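Local coordinates for protein EmrA (Aquifex aeolicus, PDB 4TKO) that probably serves as the periplasmic adaptor of a multidrug efflux pump of the major facilitator superfamily, helping to carry xenobiotics out of the cell, at residues F25-V31 / R237-A243; K30-K36 / A47-D52. One frame throughout, in Å; residues are numbered along the deposited sequence.

Interaction 1. Residues F25-V31 / R237-A243; sequences FRVSGKV and RGDVVRA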
loop_
_atom_site.group_PDB
_atom_site.type_symbol
_atom_site.label_atom_id
_atom_site.label_comp_id
_atom_site.label_asym_id
_atom_site.label_seq_id
_atom_site.Cartn_x
_atom_site.Cartn_y
_atom_site.Cartn_z
ATOM N N PHE A 25 -26.036 -3.860 2.257
ATOM C CA PHE A 25 -24.877 -2.991 2.464
ATOM C C PHE A 25 -23.717 -3.849 2.986
ATOM O O PHE A 25 -23.948 -4.841 3.696
ATOM C CB PHE A 25 -25.196 -1.865 3.463
ATOM C CG PHE A 25 -26.272 -0.903 3.001
ATOM C CD1 PHE A 25 -27.609 -1.200 3.186
ATOM C CD2 PHE A 25 -25.938 0.317 2.409
ATOM C CE1 PHE A 25 -28.604 -0.318 2.763
ATOM C CE2 PHE A 25 -26.916 1.200 1.994
ATOM C CZ PHE A 25 -28.251 0.884 2.171
ATOM N N ARG A 26 -22.483 -3.484 2.638
ATOM C CA ARG A 26 -21.317 -4.229 3.117
ATOM C C ARG A 26 -20.892 -3.720 4.488
ATOM O O ARG A 26 -20.035 -4.298 5.144
ATOM C CB ARG A 26 -20.164 -4.147 2.119
ATOM C CG ARG A 26 -20.555 -4.557 0.685
ATOM C CD ARG A 26 -19.376 -4.513 -0.263
ATOM N NE ARG A 26 -18.210 -5.184 0.305
ATOM C CZ ARG A 26 -16.976 -4.679 0.305
ATOM N NH1 ARG A 26 -16.740 -3.496 -0.250
ATOM N NH2 ARG A 26 -15.973 -5.356 0.850
ATOM N N VAL A 27 -21.530 -2.652 4.934
ATOM C CA VAL A 27 -21.346 -2.152 6.289
ATOM C C VAL A 27 -22.710 -1.936 6.948
ATOM O O VAL A 27 -23.747 -1.873 6.269
ATOM C CB VAL A 27 -20.547 -0.812 6.317
ATOM C CG1 VAL A 27 -19.154 -1.007 5.779
ATOM C CG2 VAL A 27 -21.264 0.254 5.525
ATOM N N SER A 28 -22.712 -1.802 8.268
ATOM C CA SER A 28 -23.937 -1.491 8.975
ATOM C C SER A 28 -24.103 0.020 9.112
ATOM O O SER A 28 -23.159 0.776 8.917
ATOM C CB SER A 28 -23.951 -2.158 10.353
ATOM O OG SER A 28 -22.959 -1.600 11.189
ATOM N N GLY A 29 -25.312 0.453 9.448
ATOM C CA GLY A 29 -25.568 1.865 9.598
ATOM C C GLY A 29 -27.040 2.183 9.592
ATOM O O GLY A 29 -27.859 1.272 9.544
ATOM N N LYS A 30 -27.364 3.475 9.651
ATOM C CA LYS A 30 -28.745 3.960 9.679
ATOM C C LYS A 30 -29.160 4.408 8.294
ATOM O O LYS A 30 -28.514 5.283 7.703
ATOM C CB LYS A 30 -28.905 5.132 10.668
ATOM C CG LYS A 30 -30.342 5.593 10.843
ATOM C CD LYS A 30 -30.490 6.784 11.771
ATOM C CE LYS A 30 -31.629 6.579 12.758
ATOM N NZ LYS A 30 -31.114 5.891 13.999
ATOM N N VAL A 31 -30.227 3.816 7.758
ATOM C CA VAL A 31 -30.701 4.244 6.445
ATOM C C VAL A 31 -31.195 5.673 6.519
ATOM O O VAL A 31 -32.042 5.994 7.357
ATOM C CB VAL A 31 -31.847 3.378 5.923
ATOM C CG1 VAL A 31 -32.313 3.914 4.583
ATOM C CG2 VAL A 31 -31.417 1.939 5.815
ATOM N N ARG A 237 -36.447 4.497 5.568
ATOM C CA ARG A 237 -35.719 5.585 6.176
ATOM C C ARG A 237 -35.727 5.453 7.689
ATOM O O ARG A 237 -36.773 5.247 8.290
ATOM C CB ARG A 237 -36.321 6.901 5.749
ATOM C CG ARG A 237 -35.322 7.977 5.674
ATOM C CD ARG A 237 -35.810 9.174 4.906
ATOM N NE ARG A 237 -35.239 10.337 5.554
ATOM C CZ ARG A 237 -35.727 10.839 6.675
ATOM N NH1 ARG A 237 -36.804 10.296 7.214
ATOM N NH2 ARG A 237 -35.149 11.878 7.248
ATOM N N GLY A 238 -34.545 5.508 8.297
ATOM C CA GLY A 238 -34.440 5.442 9.742
ATOM C C GLY A 238 -34.240 4.064 10.348
ATOM O O GLY A 238 -34.003 3.943 11.563
ATOM N N ASP A 239 -34.315 3.019 9.527
ATOM C CA ASP A 239 -34.048 1.662 10.026
ATOM C C ASP A 239 -32.539 1.466 10.231
ATOM O O ASP A 239 -31.733 1.996 9.454
ATOM C CB ASP A 239 -34.607 0.607 9.061
ATOM C CG ASP A 239 -36.154 0.613 8.978
ATOM O OD1 ASP A 239 -36.830 1.158 9.889
ATOM O OD2 ASP A 239 -36.698 0.045 8.000
ATOM N N VAL A 240 -32.141 0.758 11.287
ATOM C CA VAL A 240 -30.720 0.406 11.438
ATOM C C VAL A 240 -30.495 -0.963 10.828
ATOM O O VAL A 240 -31.058 -1.954 11.293
ATOM C CB VAL A 240 -30.223 0.342 12.911
ATOM C CG1 VAL A 240 -28.818 -0.213 12.932
ATOM C CG2 VAL A 240 -30.218 1.679 13.561
ATOM N N VAL A 241 -29.689 -1.038 9.789
ATOM C CA VAL A 241 -29.412 -2.335 9.198
ATOM C C VAL A 241 -28.024 -2.833 9.576
ATOM O O VAL A 241 -27.150 -2.071 10.010
ATOM C CB VAL A 241 -29.517 -2.304 7.676
ATOM C CG1 VAL A 241 -30.873 -1.814 7.273
ATOM C CG2 VAL A 241 -28.447 -1.392 7.095
ATOM N N ARG A 242 -27.792 -4.099 9.321
ATOM C CA ARG A 242 -26.509 -4.687 9.526
ATOM C C ARG A 242 -25.862 -5.034 8.236
ATOM O O ARG A 242 -26.489 -5.117 7.246
ATOM C CB ARG A 242 -26.686 -5.941 10.300
ATOM C CG ARG A 242 -27.069 -5.692 11.713
ATOM C CD ARG A 242 -27.464 -6.979 12.342
ATOM N NE ARG A 242 -27.416 -6.881 13.775
ATOM C CZ ARG A 242 -28.199 -7.575 14.570
ATOM N NH1 ARG A 242 -29.069 -8.403 14.048
ATOM N NH2 ARG A 242 -28.119 -7.441 15.870
ATOM N N ALA A 243 -24.576 -5.225 8.251
ATOM C CA ALA A 243 -23.866 -5.674 7.061
ATOM C C ALA A 243 -24.421 -7.006 6.567
ATOM O O ALA A 243 -24.562 -7.960 7.347
ATOM C CB ALA A 243 -22.441 -5.809 7.331
#

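Interaction 2. Residues K30-K36 / A47-D52; sequences KVIEVYK and ALAKLD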
loop_
_atom_site.group_PDB
_atom_site.type_symbol
_atom_site.label_atom_id
_atom_site.label_comp_id
_atom_site.label_asym_id
_atom_site.label_seq_id
_atom_site.Cartn_x
_atom_site.Cartn_y
_atom_site.Cartn_z
ATOM N N LYS A 30 -27.364 3.475 9.651
ATOM C CA LYS A 30 -28.745 3.960 9.679
ATOM C C LYS A 30 -29.160 4.408 8.294
ATOM O O LYS A 30 -28.514 5.283 7.703
ATOM C CB LYS A 30 -28.905 5.132 10.668
ATOM C CG LYS A 30 -30.342 5.593 10.843
ATOM C CD LYS A 30 -30.490 6.784 11.771
ATOM C CE LYS A 30 -31.629 6.579 12.758
ATOM N NZ LYS A 30 -31.114 5.891 13.999
ATOM N N VAL A 31 -30.227 3.816 7.758
ATOM C CA VAL A 31 -30.701 4.244 6.445
ATOM C C VAL A 31 -31.195 5.673 6.519
ATOM O O VAL A 31 -32.042 5.994 7.357
ATOM C CB VAL A 31 -31.847 3.378 5.923
ATOM C CG1 VAL A 31 -32.313 3.914 4.583
ATOM C CG2 VAL A 31 -31.417 1.939 5.815
ATOM N N ILE A 32 -30.694 6.542 5.650
ATOM C CA ILE A 32 -31.198 7.918 5.666
ATOM C C ILE A 32 -31.894 8.370 4.380
ATOM O O ILE A 32 -32.523 9.418 4.372
ATOM C CB ILE A 32 -30.080 8.923 5.974
ATOM C CG1 ILE A 32 -29.014 8.916 4.884
ATOM C CG2 ILE A 32 -29.502 8.655 7.331
ATOM C CD1 ILE A 32 -27.917 9.904 5.145
ATOM N N GLU A 33 -31.781 7.581 3.317
ATOM C CA GLU A 33 -32.388 7.905 2.028
ATOM C C GLU A 33 -32.710 6.642 1.240
ATOM O O GLU A 33 -31.909 5.707 1.191
ATOM C CB GLU A 33 -31.467 8.796 1.200
ATOM C CG GLU A 33 -31.128 10.113 1.843
ATOM C CD GLU A 33 -32.319 11.048 1.879
ATOM O OE1 GLU A 33 -33.347 10.737 1.225
ATOM O OE2 GLU A 33 -32.226 12.089 2.567
ATOM N N VAL A 34 -33.882 6.623 0.617
ATOM C CA VAL A 34 -34.263 5.531 -0.270
ATOM C C VAL A 34 -34.587 6.072 -1.658
ATOM O O VAL A 34 -35.522 6.839 -1.826
ATOM C CB VAL A 34 -35.464 4.761 0.279
ATOM C CG1 VAL A 34 -35.783 3.582 -0.621
ATOM C CG2 VAL A 34 -35.163 4.282 1.680
ATOM N N TYR A 35 -33.802 5.686 -2.647
ATOM C CA TYR A 35 -33.929 6.279 -3.966
ATOM C C TYR A 35 -34.836 5.484 -4.900
ATOM O O TYR A 35 -35.284 5.995 -5.924
ATOM C CB TYR A 35 -32.550 6.424 -4.596
ATOM C CG TYR A 35 -31.615 7.267 -3.772
ATOM C CD1 TYR A 35 -32.009 8.512 -3.302
ATOM C CD2 TYR A 35 -30.346 6.815 -3.442
ATOM C CE1 TYR A 35 -31.163 9.285 -2.533
ATOM C CE2 TYR A 35 -29.490 7.590 -2.678
ATOM C CZ TYR A 35 -29.902 8.822 -2.230
ATOM O OH TYR A 35 -29.055 9.591 -1.465
ATOM N N LYS A 36 -35.086 4.227 -4.553
ATOM C CA LYS A 36 -35.819 3.314 -5.425
ATOM C C LYS A 36 -36.851 2.608 -4.583
ATOM O O LYS A 36 -36.684 2.496 -3.374
ATOM C CB LYS A 36 -34.890 2.293 -6.103
ATOM C CG LYS A 36 -33.999 2.882 -7.199
ATOM C CD LYS A 36 -34.782 3.851 -8.071
ATOM C CE LYS A 36 -34.200 3.978 -9.480
ATOM N NZ LYS A 36 -33.024 4.883 -9.563
ATOM N N ALA A 47 -27.827 4.133 -7.629
ATOM C CA ALA A 47 -27.991 4.075 -6.178
ATOM C C ALA A 47 -29.421 3.712 -5.849
ATOM O O ALA A 47 -30.355 4.228 -6.462
ATOM C CB ALA A 47 -27.628 5.385 -5.526
ATOM N N LEU A 48 -29.584 2.814 -4.887
ATOM C CA LEU A 48 -30.905 2.384 -4.465
ATOM C C LEU A 48 -31.218 2.993 -3.132
ATOM O O LEU A 48 -32.365 3.345 -2.865
ATOM C CB LEU A 48 -30.984 0.860 -4.378
ATOM C CG LEU A 48 -30.456 0.103 -5.601
ATOM C CD1 LEU A 48 -30.448 -1.378 -5.339
ATOM C CD2 LEU A 48 -31.287 0.400 -6.848
ATOM N N ALA A 49 -30.193 3.137 -2.294
ATOM C CA ALA A 49 -30.387 3.645 -0.943
ATOM C C ALA A 49 -29.071 4.076 -0.336
ATOM O O ALA A 49 -28.016 3.802 -0.893
ATOM C CB ALA A 49 -31.026 2.608 -0.096
ATOM N N LYS A 50 -29.118 4.737 0.815
ATOM C CA LYS A 50 -27.899 5.310 1.361
ATOM C C LYS A 50 -27.921 5.319 2.879
ATOM O O LYS A 50 -28.966 5.550 3.486
ATOM C CB LYS A 50 -27.712 6.725 0.801
ATOM C CG LYS A 50 -26.626 7.543 1.447
ATOM C CD LYS A 50 -27.086 8.993 1.602
ATOM C CE LYS A 50 -25.956 9.969 1.297
ATOM N NZ LYS A 50 -25.655 10.011 -0.166
ATOM N N LEU A 51 -26.769 5.044 3.487
ATOM C CA LEU A 51 -26.636 5.090 4.940
ATOM C C LEU A 51 -26.002 6.404 5.400
ATOM O O LEU A 51 -25.323 7.087 4.639
ATOM C CB LEU A 51 -25.809 3.915 5.437
ATOM C CG LEU A 51 -26.297 2.484 5.122
ATOM C CD1 LEU A 51 -25.353 1.432 5.695
ATOM C CD2 LEU A 51 -27.711 2.246 5.634
ATOM N N ASP A 52 -26.248 6.770 6.647
ATOM C CA ASP A 52 -25.578 7.909 7.265
ATOM C C ASP A 52 -24.090 7.597 7.491
ATOM O O ASP A 52 -23.757 6.689 8.250
ATOM C CB ASP A 52 -26.264 8.247 8.588
ATOM C CG ASP A 52 -25.585 9.385 9.340
ATOM O OD1 ASP A 52 -24.912 10.212 8.688
ATOM O OD2 ASP A 52 -25.751 9.461 10.586
#

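Interaction 1. Residues F25-V31 / R237-A243
G29 and V241 pair through both of their backbone groups: G29 N donates to V241 O at 3.2 Å, and V241 N returns a bond to G29 O. Further along, V31 does the same with two residues, its N bonded to D239 O at 2.9 Å and its O receiving G238 N at 2.7 Å. Weaker CA-H...O contacts fill in between, from V240 CA to G29 O and from K30 CA to D239 O. This is an antiparallel edge of the barrel-sandwich hybrid, the lipoyl-like domain of membrane fusion proteins, where strand 240-241 is an outermost strand of a four-stranded sheet within the chain.

Apolar contact gathers on the V241 side. Its CG2 meets F25 CD1 at 4.0 Å, the two side chains crossing at about a right angle, and its CG1 lies 4.1 Å from V31 CG2. At chi1 -56° CG1 is anti to the carbonyl carbon, which directs it to V31 and leaves CG2 for F25; L51 packs on all three, and I235 on the two valines.

Before strand 29-34 begins, side-chain carbons meet backbone: S28 CB rests against V241 O, and A243 CB sits 3.6 Å from R26 O. The guanidinium of R26 itself leads elsewhere, to a salt bridge with D219.

Interaction 2. Residues K30-K36 / A47-D52
K50 O takes two backbone N-H groups, from I32 and from E33. The bond from I32 N is short, 2.9 Å, and lies in the carbonyl plane, while the one from E33 N is weak at 3.5 Å. Two consecutive residues facing one partner make a classic beta bulge, and it shifts the register of this antiparallel pair in the barrel-sandwich hybrid by one residue. K50 N completes the pairing by donating to E33 O. On one flank of the bulge D52 N bonds to K30 O at 2.9 Å; on the other, L48 O accepts Y35 N from above its carbonyl plane, 40° out of it, and takes a weak second bond from K36 N.

I32 uses its side chain to cover the K50-D52 backbone. With chi1 at 64°, CG1 is set between backbone N and carbonyl carbon, which brings it over K50 O and leaves CG2 3.5 Å from D52 CB. CD1 reaches the CD of K50, whose bent chain crosses it. On the inner side V31 CG2 packs on L51 CD2 at 3.7 Å, next to F25 and V241.

At the other end K36 CG presses on L48 CD2, the chains nearly perpendicular, while K36 NZ pairs with E46. The Y35 ring runs obliquely past A47, A49 and K50: CD2 meets A47 CB, CE2 nears K50 CB, and the hydroxyl OH is 3.7 Å from K50 CD.

How the interactions relate
Interactions 1 and 2 lie on the two edges of strand 29-34, an inner strand of a four-stranded antiparallel sheet ordered 221-223, 47-51, 29-34, 240-241. Their centres are about 9 Å apart, and K30 and V31 belong to both. Interaction 2 is local, joining strands with ten residues between its segments; interaction 1 brings together segments separated by 205 residues, mostly the long helices of the predicted coiled coil. The chain thus leaves the sheet after 47-52, runs out along the hairpin and comes back to complete the same domain. F25 packs on L51, so the two contacts share one apolar cluster.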